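Local coordinates for protein MAU2 chromatid cohesion factor homolog (Saccharomyces cerevisiae, PDB 4XDN) that forms a complex with SCC2 that is required for the cohesin complex to associate with chromosomes, and so takes part in sister chromatid cohesion, at residues Y150-V161 with F179-L190; E170-V178 with K300-K308. All blocks are in the same frame, centred on the assembly; numbering follows the deposited sequence.

In the fold
Helix 170-189 is common to both contacts. Its C-terminal part packs on helix 147-165 in interaction 1, and its N-terminal part meets the two-stranded antiparallel hairpin 297-310 in interaction 2. The centres lie about 17 Å apart, on the same side of the centre of the chain. Along the sequence the segments alternate: 150-161, 170-178, 179-190, then 300-308. Interaction 1 joins consecutive helices, whereas interaction 2 spans 121 intervening residues, most of them helical. The contacts touch where V161 packs on the backbone of A176. One helix thus ties its sequence neighbour to a distant hairpin, whose sheet continues into a strand of the partner chain.

Interaction 1 of 2, residues Y150-V161 with F179-L190; sequences YKIALRNCNELV and FQYVGVMLCIKL
Y150 lies against K189 and L190, at the C-terminal end of segment 179-190, with K189 over one face of its ring and L190 against its CB. K189 CB sits 3.7 Å from the centroid of the Y150 ring, a CH-pi contact. The bend of the lysine at chi2 (-62°) carries its chain on past Y150 OH, which is hydrogen-bonded to D145. L190 CD2 packs 3.6 Å from Y150 CB, and its other methyl, CD1, meets L154 CD2. L186 enters the helix 147-165 side as a knob among Y150, A153, L154 and C157. Its CD1 presses close to the backbone, 3.5 Å from L154 N, while CD2 turns to Y150 CD1. Helices 147-165 and 170-189, consecutive in the chain, form an antiparallel helical hairpin; the axes of segments 150-161 and 179-189 approach to 9.2 Å and cross at -157°. C157 returns the knob, fitting among F179, V182, G183 and L186. Its SG, anti to the backbone N (chi1 -174°), comes 3.0 Å from F179 O. L154 CD1 rests 3.7 Å from G183 O, where the backbones come close. At the other end L160 CD2 stands over the centre of the F179 ring, 3.7 Å from its centroid.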
loop_
_atom_site.group_PDB
_atom_site.type_symbol
_atom_site.label_atom_id
_atom_site.label_comp_id
_atom_site.label_asym_id
_atom_site.label_seq_id
_atom_site.Cartn_x
_atom_site.Cartn_y
_atom_site.Cartn_z
ATOM N N TYR A 150 16.351 6.636 -13.946
ATOM C CA TYR A 150 15.387 5.586 -14.254
ATOM C C TYR A 150 15.174 5.479 -15.761
ATOM O O TYR A 150 15.022 4.380 -16.296
ATOM C CB TYR A 150 14.047 5.853 -13.561
ATOM C CG TYR A 150 13.955 5.381 -12.124
ATOM C CD1 TYR A 150 14.452 4.142 -11.738
ATOM C CD2 TYR A 150 13.353 6.173 -11.156
ATOM C CE1 TYR A 150 14.360 3.711 -10.426
ATOM C CE2 TYR A 150 13.254 5.751 -9.846
ATOM C CZ TYR A 150 13.759 4.520 -9.485
ATOM O OH TYR A 150 13.658 4.102 -8.178
ATOM N N LYS A 151 15.162 6.621 -16.440
ATOM C CA LYS A 151 14.962 6.649 -17.887
ATOM C C LYS A 151 16.164 6.055 -18.618
ATOM O O LYS A 151 16.009 5.324 -19.595
ATOM C CB LYS A 151 14.706 8.080 -18.366
ATOM C CG LYS A 151 13.370 8.644 -17.910
ATOM C CD LYS A 151 13.181 10.084 -18.355
ATOM C CE LYS A 151 11.834 10.629 -17.903
ATOM N NZ LYS A 151 11.640 12.054 -18.296
ATOM N N ILE A 152 17.360 6.372 -18.135
ATOM C CA ILE A 152 18.583 5.807 -18.692
ATOM C C ILE A 152 18.582 4.295 -18.497
ATOM O O ILE A 152 18.893 3.540 -19.418
ATOM C CB ILE A 152 19.838 6.425 -18.039
ATOM C CG1 ILE A 152 19.934 7.912 -18.394
ATOM C CG2 ILE A 152 21.107 5.695 -18.486
ATOM C CD1 ILE A 152 21.003 8.669 -17.631
ATOM N N ALA A 153 18.222 3.862 -17.293
ATOM C CA ALA A 153 18.201 2.443 -16.962
ATOM C C ALA A 153 17.199 1.691 -17.832
ATOM O O ALA A 153 17.512 0.631 -18.372
ATOM C CB ALA A 153 17.875 2.250 -15.491
ATOM N N LEU A 154 15.995 2.242 -17.967
ATOM C CA LEU A 154 14.946 1.601 -18.754
ATOM C C LEU A 154 15.341 1.508 -20.224
ATOM O O LEU A 154 15.096 0.496 -20.880
ATOM C CB LEU A 154 13.624 2.361 -18.616
ATOM C CG LEU A 154 12.466 1.833 -19.471
ATOM C CD1 LEU A 154 12.166 0.375 -19.143
ATOM C CD2 LEU A 154 11.228 2.691 -19.281
ATOM N N ARG A 155 15.948 2.575 -20.733
ATOM C CA ARG A 155 16.413 2.608 -22.114
ATOM C C ARG A 155 17.457 1.522 -22.354
ATOM O O ARG A 155 17.343 0.740 -23.297
ATOM C CB ARG A 155 16.990 3.988 -22.446
ATOM C CG ARG A 155 17.487 4.138 -23.876
ATOM C CD ARG A 155 17.958 5.559 -24.167
ATOM N NE ARG A 155 16.903 6.546 -23.925
ATOM C CZ ARG A 155 16.954 7.543 -23.041
ATOM N NH1 ARG A 155 18.023 7.740 -22.282
ATOM N NH2 ARG A 155 15.917 8.364 -22.927
ATOM N N ASN A 156 18.466 1.472 -21.487
ATOM C CA ASN A 156 19.544 0.495 -21.615
ATOM C C ASN A 156 19.063 -0.921 -21.342
ATOM O O ASN A 156 19.559 -1.880 -21.934
ATOM C CB ASN A 156 20.692 0.832 -20.662
ATOM C CG ASN A 156 21.349 2.156 -20.986
ATOM O OD1 ASN A 156 21.168 2.703 -22.073
ATOM N ND2 ASN A 156 22.126 2.678 -20.042
ATOM N N CYS A 157 18.098 -1.049 -20.440
ATOM C CA CYS A 157 17.560 -2.355 -20.091
ATOM C C CYS A 157 16.826 -2.977 -21.278
ATOM O O CYS A 157 17.015 -4.155 -21.581
ATOM C CB CYS A 157 16.625 -2.246 -18.888
ATOM S SG CYS A 157 16.058 -3.836 -18.275
ATOM N N ASN A 158 15.993 -2.185 -21.949
ATOM C CA ASN A 158 15.287 -2.661 -23.133
ATOM C C ASN A 158 16.266 -3.042 -24.237
ATOM O O ASN A 158 16.050 -4.013 -24.960
ATOM C CB ASN A 158 14.306 -1.601 -23.647
ATOM C CG ASN A 158 13.126 -1.396 -22.717
ATOM O OD1 ASN A 158 12.748 -2.293 -21.965
ATOM N ND2 ASN A 158 12.534 -0.210 -22.767
ATOM N N GLU A 159 17.342 -2.273 -24.358
ATOM C CA GLU A 159 18.385 -2.562 -25.334
ATOM C C GLU A 159 19.028 -3.910 -25.030
ATOM O O GLU A 159 19.292 -4.705 -25.932
ATOM C CB GLU A 159 19.443 -1.457 -25.331
ATOM C CG GLU A 159 20.507 -1.609 -26.407
ATOM C CD GLU A 159 21.650 -0.627 -26.239
ATOM O OE1 GLU A 159 21.476 0.373 -25.509
ATOM O OE2 GLU A 159 22.725 -0.859 -26.831
ATOM N N LEU A 160 19.269 -4.160 -23.748
ATOM C CA LEU A 160 19.889 -5.401 -23.304
ATOM C C LEU A 160 18.994 -6.604 -23.601
ATOM O O LEU A 160 19.463 -7.623 -24.112
ATOM C CB LEU A 160 20.195 -5.326 -21.806
ATOM C CG LEU A 160 20.991 -6.488 -21.210
ATOM C CD1 LEU A 160 22.429 -6.472 -21.702
ATOM C CD2 LEU A 160 20.943 -6.449 -19.687
ATOM N N VAL A 161 17.709 -6.477 -23.282
ATOM C CA VAL A 161 16.742 -7.550 -23.505
ATOM C C VAL A 161 16.633 -7.887 -24.987
ATOM O O VAL A 161 16.621 -9.058 -25.363
ATOM C CB VAL A 161 15.340 -7.166 -22.961
ATOM C CG1 VAL A 161 14.274 -8.163 -23.419
ATOM C CG2 VAL A 161 15.368 -7.089 -21.441
ATOM N N PHE A 179 15.706 -9.620 -16.935
ATOM C CA PHE A 179 15.879 -8.203 -17.227
ATOM C C PHE A 179 14.626 -7.581 -17.835
ATOM O O PHE A 179 14.452 -6.363 -17.790
ATOM C CB PHE A 179 17.090 -8.002 -18.136
ATOM C CG PHE A 179 18.393 -8.105 -17.401
ATOM C CD1 PHE A 179 18.846 -7.049 -16.629
ATOM C CD2 PHE A 179 19.145 -9.265 -17.448
ATOM C CE1 PHE A 179 20.034 -7.138 -15.933
ATOM C CE2 PHE A 179 20.337 -9.359 -16.755
ATOM C CZ PHE A 179 20.780 -8.295 -15.995
ATOM N N GLN A 180 13.744 -8.409 -18.382
ATOM C CA GLN A 180 12.416 -7.938 -18.741
ATOM C C GLN A 180 11.704 -7.506 -17.466
ATOM O O GLN A 180 11.040 -6.473 -17.432
ATOM C CB GLN A 180 11.617 -9.019 -19.465
ATOM C CG GLN A 180 11.897 -9.108 -20.955
ATOM C CD GLN A 180 10.997 -10.107 -21.655
ATOM O OE1 GLN A 180 11.306 -11.297 -21.725
ATOM N NE2 GLN A 180 9.872 -9.627 -22.175
ATOM N N TYR A 181 11.868 -8.304 -16.416
ATOM C CA TYR A 181 11.284 -8.009 -15.114
ATOM C C TYR A 181 11.894 -6.749 -14.507
ATOM O O TYR A 181 11.197 -5.969 -13.862
ATOM C CB TYR A 181 11.467 -9.202 -14.173
ATOM C CG TYR A 181 11.449 -8.847 -12.706
ATOM C CD1 TYR A 181 10.250 -8.665 -12.030
ATOM C CD2 TYR A 181 12.632 -8.708 -11.991
ATOM C CE1 TYR A 181 10.229 -8.345 -10.687
ATOM C CE2 TYR A 181 12.623 -8.389 -10.653
ATOM C CZ TYR A 181 11.419 -8.207 -10.003
ATOM O OH TYR A 181 11.411 -7.891 -8.663
ATOM N N VAL A 182 13.193 -6.554 -14.714
ATOM C CA VAL A 182 13.860 -5.337 -14.264
ATOM C C VAL A 182 13.250 -4.135 -14.970
ATOM O O VAL A 182 12.969 -3.116 -14.345
ATOM C CB VAL A 182 15.382 -5.384 -14.527
ATOM C CG1 VAL A 182 16.030 -4.017 -14.288
ATOM C CG2 VAL A 182 16.036 -6.440 -13.653
ATOM N N GLY A 183 13.045 -4.269 -16.276
ATOM C CA GLY A 183 12.426 -3.219 -17.066
ATOM C C GLY A 183 11.058 -2.831 -16.537
ATOM O O GLY A 183 10.746 -1.648 -16.417
ATOM N N VAL A 184 10.242 -3.834 -16.222
ATOM C CA VAL A 184 8.921 -3.603 -15.646
ATOM C C VAL A 184 9.035 -2.772 -14.373
ATOM O O VAL A 184 8.305 -1.795 -14.194
ATOM C CB VAL A 184 8.198 -4.937 -15.328
ATOM C CG1 VAL A 184 6.879 -4.696 -14.580
ATOM C CG2 VAL A 184 7.932 -5.714 -16.604
ATOM N N MET A 185 9.950 -3.164 -13.492
ATOM C CA MET A 185 10.125 -2.465 -12.227
ATOM C C MET A 185 10.547 -1.019 -12.459
ATOM O O MET A 185 10.191 -0.134 -11.680
ATOM C CB MET A 185 11.155 -3.182 -11.348
ATOM C CG MET A 185 10.692 -4.532 -10.804
ATOM S SD MET A 185 9.007 -4.487 -10.153
ATOM C CE MET A 185 9.151 -5.528 -8.713
ATOM N N LEU A 186 11.294 -0.781 -13.534
ATOM C CA LEU A 186 11.711 0.571 -13.883
ATOM C C LEU A 186 10.528 1.371 -14.423
ATOM O O LEU A 186 10.422 2.575 -14.184
ATOM C CB LEU A 186 12.846 0.541 -14.911
ATOM C CG LEU A 186 14.179 -0.042 -14.433
ATOM C CD1 LEU A 186 15.145 -0.198 -15.598
ATOM C CD2 LEU A 186 14.797 0.822 -13.347
ATOM N N CYS A 187 9.636 0.705 -15.149
ATOM C CA CYS A 187 8.436 1.359 -15.653
ATOM C C CYS A 187 7.528 1.773 -14.499
ATOM O O CYS A 187 6.954 2.859 -14.515
ATOM C CB CYS A 187 7.677 0.445 -16.620
ATOM S SG CYS A 187 8.411 0.314 -18.260
ATOM N N ILE A 188 7.402 0.906 -13.498
ATOM C CA ILE A 188 6.580 1.209 -12.327
ATOM C C ILE A 188 7.078 2.478 -11.640
ATOM O O ILE A 188 6.292 3.372 -11.331
ATOM C CB ILE A 188 6.574 0.042 -11.313
ATOM C CG1 ILE A 188 5.850 -1.167 -11.912
ATOM C CG2 ILE A 188 5.888 0.458 -10.009
ATOM C CD1 ILE A 188 5.936 -2.428 -11.070
ATOM N N LYS A 189 8.386 2.551 -11.413
ATOM C CA LYS A 189 8.988 3.710 -10.762
ATOM C C LYS A 189 8.798 4.983 -11.584
ATOM O O LYS A 189 8.693 6.077 -11.027
ATOM C CB LYS A 189 10.480 3.465 -10.516
ATOM C CG LYS A 189 10.775 2.428 -9.439
ATOM C CD LYS A 189 10.230 2.863 -8.087
ATOM C CE LYS A 189 10.755 1.987 -6.962
ATOM N NZ LYS A 189 10.276 2.455 -5.632
ATOM N N LEU A 190 8.753 4.837 -12.904
ATOM C CA LEU A 190 8.544 5.974 -13.793
ATOM C C LEU A 190 7.058 6.275 -13.980
ATOM O O LEU A 190 6.693 7.226 -14.672
ATOM C CB LEU A 190 9.200 5.715 -15.149
ATOM C CG LEU A 190 10.723 5.862 -15.186
ATOM C CD1 LEU A 190 11.281 5.288 -16.478
ATOM C CD2 LEU A 190 11.130 7.321 -15.036
#

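Interaction 2 of 2, residues E170-V178 with K300-K308; sequences ELYQNWASV and KIMPRIALK
I305 points its CD1 methyl at the indole of W175 and lies over one face of the five-membered ring, 3.4 Å from its centroid. Its CG1 is anti to its own carbonyl carbon (chi1 -57°), and an anti second torsion extends the chain until CD1 arrives over the ring. CG1 follows behind, above the NE1-CE2 bond. The same CD1 also meets L171 CD1 at 3.6 Å. The W175 NE1 proton is used at the ring edge, where a water lies in the indole plane. That water accepts from W175 NE1 at 2.9 Å and donates to R304 O, bridging helix to turn. M130 and M164 pack on W175 from neighbouring helices.

M302 reaches across N174 roughly at a right angle. A bend at chi3 (83°) turns its CE to L171 CD1, and its SD comes 3.1 Å from N174 ND2. The amide of N174 is held from within its own helix: ND2 donates to E170 O at 2.6 Å, in a nearly straight bond (170°). E170 O also takes N174 N, and the two donors approach from opposite faces of its carbonyl plane. This probably restrains the amide, whose OD1 lies beside I301 CG2. Farther along the helix, V178 CG2 presses tightly on I301 CD1, 3.5 Å away. L307 CD1 approaches the same valine methyl more loosely.

The guanidinium of R304 makes a salt bridge with E127 through NH1. At K308 a strand of the other protein chain extends the sheet. Opposite I305 the first strand carries two residues, I301 and M302, a classic beta bulge. The whole is a bulged two-stranded antiparallel hairpin, closed by a type II turn from M302 to I305 and packed against the first turns of a helix.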
loop_
_atom_site.group_PDB
_atom_site.type_symbol
_atom_site.label_atom_id
_atom_site.label_comp_id
_atom_site.label_asym_id
_atom_site.label_seq_id
_atom_site.Cartn_x
_atom_site.Cartn_y
_atom_site.Cartn_z
ATOM N N GLU A 170 19.558 -21.098 -24.043
ATOM C CA GLU A 170 18.589 -21.128 -22.956
ATOM C C GLU A 170 19.001 -20.248 -21.780
ATOM O O GLU A 170 18.153 -19.673 -21.100
ATOM C CB GLU A 170 18.394 -22.568 -22.486
ATOM C CG GLU A 170 17.220 -22.770 -21.553
ATOM C CD GLU A 170 16.852 -24.233 -21.413
ATOM O OE1 GLU A 170 17.769 -25.081 -21.441
ATOM O OE2 GLU A 170 15.645 -24.537 -21.293
ATOM N N LEU A 171 20.304 -20.145 -21.545
ATOM C CA LEU A 171 20.815 -19.320 -20.459
ATOM C C LEU A 171 20.463 -17.852 -20.686
ATOM O O LEU A 171 19.936 -17.186 -19.795
ATOM C CB LEU A 171 22.330 -19.483 -20.327
ATOM C CG LEU A 171 22.976 -18.842 -19.095
ATOM C CD1 LEU A 171 22.521 -19.535 -17.820
ATOM C CD2 LEU A 171 24.492 -18.878 -19.214
ATOM N N TYR A 172 20.750 -17.361 -21.887
ATOM C CA TYR A 172 20.493 -15.968 -22.234
ATOM C C TYR A 172 19.002 -15.673 -22.348
ATOM O O TYR A 172 18.570 -14.543 -22.118
ATOM C CB TYR A 172 21.198 -15.611 -23.545
ATOM C CG TYR A 172 22.671 -15.324 -23.372
ATOM C CD1 TYR A 172 23.106 -14.078 -22.942
ATOM C CD2 TYR A 172 23.626 -16.297 -23.630
ATOM C CE1 TYR A 172 24.450 -13.808 -22.777
ATOM C CE2 TYR A 172 24.974 -16.033 -23.468
ATOM C CZ TYR A 172 25.378 -14.786 -23.041
ATOM O OH TYR A 172 26.715 -14.510 -22.875
ATOM N N GLN A 173 18.224 -16.690 -22.708
ATOM C CA GLN A 173 16.773 -16.560 -22.782
ATOM C C GLN A 173 16.183 -16.336 -21.395
ATOM O O GLN A 173 15.308 -15.488 -21.213
ATOM C CB GLN A 173 16.153 -17.802 -23.423
ATOM C CG GLN A 173 16.383 -17.905 -24.923
ATOM C CD GLN A 173 15.652 -16.827 -25.702
ATOM O OE1 GLN A 173 14.566 -16.392 -25.315
ATOM N NE2 GLN A 173 16.249 -16.385 -26.804
ATOM N N ASN A 174 16.664 -17.099 -20.419
ATOM C CA ASN A 174 16.223 -16.940 -19.038
ATOM C C ASN A 174 16.705 -15.626 -18.445
ATOM O O ASN A 174 15.955 -14.935 -17.761
ATOM C CB ASN A 174 16.708 -18.106 -18.178
ATOM C CG ASN A 174 15.879 -19.356 -18.375
ATOM O OD1 ASN A 174 14.939 -19.613 -17.627
ATOM N ND2 ASN A 174 16.223 -20.142 -19.386
ATOM N N TRP A 175 17.959 -15.282 -18.704
ATOM C CA TRP A 175 18.485 -14.008 -18.246
ATOM C C TRP A 175 17.693 -12.847 -18.846
ATOM O O TRP A 175 17.469 -11.834 -18.189
ATOM C CB TRP A 175 19.961 -13.860 -18.609
ATOM C CG TRP A 175 20.922 -14.438 -17.619
ATOM C CD1 TRP A 175 21.853 -15.410 -17.847
ATOM C CD2 TRP A 175 21.058 -14.068 -16.242
ATOM N NE1 TRP A 175 22.557 -15.669 -16.696
ATOM C CE2 TRP A 175 22.087 -14.860 -15.695
ATOM C CE3 TRP A 175 20.406 -13.146 -15.417
ATOM C CZ2 TRP A 175 22.480 -14.758 -14.362
ATOM C CZ3 TRP A 175 20.795 -13.048 -14.093
ATOM C CH2 TRP A 175 21.824 -13.850 -13.580
ATOM N N ALA A 176 17.277 -12.996 -20.100
ATOM C CA ALA A 176 16.487 -11.966 -20.767
ATOM C C ALA A 176 15.163 -11.763 -20.042
ATOM O O ALA A 176 14.636 -10.655 -19.985
ATOM C CB ALA A 176 16.245 -12.335 -22.223
ATOM N N SER A 177 14.636 -12.845 -19.481
ATOM C CA SER A 177 13.398 -12.796 -18.716
ATOM C C SER A 177 13.585 -12.016 -17.414
ATOM O O SER A 177 12.718 -11.239 -17.013
ATOM C CB SER A 177 12.912 -14.215 -18.420
ATOM O OG SER A 177 11.678 -14.216 -17.728
ATOM N N VAL A 178 14.722 -12.230 -16.760
ATOM C CA VAL A 178 15.052 -11.504 -15.541
ATOM C C VAL A 178 15.106 -10.005 -15.816
ATOM O O VAL A 178 14.600 -9.206 -15.033
ATOM C CB VAL A 178 16.402 -11.985 -14.949
ATOM C CG1 VAL A 178 16.881 -11.085 -13.804
ATOM C CG2 VAL A 178 16.282 -13.421 -14.465
ATOM N N LYS A 300 15.221 -20.421 -8.038
ATOM C CA LYS A 300 16.187 -20.982 -8.972
ATOM C C LYS A 300 15.578 -21.055 -10.370
ATOM O O LYS A 300 14.990 -22.064 -10.757
ATOM C CB LYS A 300 16.644 -22.365 -8.503
ATOM C CG LYS A 300 17.333 -22.339 -7.147
ATOM C CD LYS A 300 17.668 -23.735 -6.639
ATOM C CE LYS A 300 18.229 -23.682 -5.224
ATOM N NZ LYS A 300 18.629 -25.027 -4.718
ATOM N N ILE A 301 15.716 -19.962 -11.113
ATOM C CA ILE A 301 15.212 -19.876 -12.479
ATOM C C ILE A 301 15.911 -20.901 -13.363
ATOM O O ILE A 301 15.272 -21.637 -14.116
ATOM C CB ILE A 301 15.417 -18.458 -13.056
ATOM C CG1 ILE A 301 14.512 -17.463 -12.326
ATOM C CG2 ILE A 301 15.130 -18.425 -14.558
ATOM C CD1 ILE A 301 14.802 -16.007 -12.642
ATOM N N MET A 302 17.233 -20.935 -13.258
ATOM C CA MET A 302 18.050 -21.874 -14.010
ATOM C C MET A 302 19.245 -22.264 -13.163
ATOM O O MET A 302 19.549 -21.594 -12.176
ATOM C CB MET A 302 18.526 -21.258 -15.326
ATOM C CG MET A 302 17.943 -21.891 -16.568
ATOM S SD MET A 302 18.794 -21.346 -18.062
ATOM C CE MET A 302 20.204 -22.449 -18.075
ATOM N N PRO A 303 19.925 -23.355 -13.537
ATOM C CA PRO A 303 21.251 -23.569 -12.963
ATOM C C PRO A 303 22.134 -22.358 -13.241
ATOM O O PRO A 303 22.310 -21.981 -14.402
ATOM C CB PRO A 303 21.752 -24.822 -13.685
ATOM C CG PRO A 303 20.510 -25.548 -14.074
ATOM C CD PRO A 303 19.496 -24.484 -14.380
ATOM N N ARG A 304 22.647 -21.749 -12.177
ATOM C CA ARG A 304 23.463 -20.537 -12.249
ATOM C C ARG A 304 22.624 -19.308 -12.592
ATOM O O ARG A 304 23.145 -18.315 -13.098
ATOM C CB ARG A 304 24.603 -20.688 -13.265
ATOM C CG ARG A 304 25.336 -22.033 -13.241
ATOM C CD ARG A 304 25.549 -22.584 -11.832
ATOM N NE ARG A 304 25.928 -21.560 -10.861
ATOM C CZ ARG A 304 27.175 -21.169 -10.614
ATOM N NH1 ARG A 304 28.197 -21.706 -11.268
ATOM N NH2 ARG A 304 27.397 -20.229 -9.704
ATOM N N ILE A 305 21.326 -19.384 -12.312
ATOM C CA ILE A 305 20.464 -18.207 -12.305
ATOM C C ILE A 305 19.498 -18.313 -11.130
ATOM O O ILE A 305 18.419 -18.895 -11.251
ATOM C CB ILE A 305 19.670 -18.044 -13.616
ATOM C CG1 ILE A 305 20.631 -17.985 -14.809
ATOM C CG2 ILE A 305 18.801 -16.781 -13.554
ATOM C CD1 ILE A 305 19.962 -17.720 -16.143
ATOM N N ALA A 306 19.904 -17.747 -9.995
ATOM C CA ALA A 306 19.108 -17.789 -8.774
ATOM C C ALA A 306 18.802 -16.379 -8.280
ATOM O O ALA A 306 19.706 -15.569 -8.084
ATOM C CB ALA A 306 19.835 -18.580 -7.698
ATOM N N LEU A 307 17.518 -16.100 -8.086
ATOM C CA LEU A 307 17.071 -14.817 -7.559
ATOM C C LEU A 307 16.608 -14.959 -6.116
ATOM O O LEU A 307 15.765 -15.802 -5.809
ATOM C CB LEU A 307 15.936 -14.248 -8.414
ATOM C CG LEU A 307 16.322 -13.319 -9.565
ATOM C CD1 LEU A 307 15.108 -13.014 -10.428
ATOM C CD2 LEU A 307 16.911 -12.032 -9.029
ATOM N N LYS A 308 17.163 -14.133 -5.234
ATOM C CA LYS A 308 16.744 -14.106 -3.837
ATOM C C LYS A 308 15.673 -13.039 -3.625
ATOM O O LYS A 308 15.854 -11.885 -4.010
ATOM C CB LYS A 308 17.939 -13.850 -2.920
ATOM C CG LYS A 308 17.578 -13.766 -1.442
ATOM C CD LYS A 308 18.823 -13.794 -0.569
ATOM C CE LYS A 308 18.495 -13.543 0.889
ATOM N NZ LYS A 308 19.726 -13.504 1.728
HETATM O O HOH W 1 24.431 -17.541 -15.507
#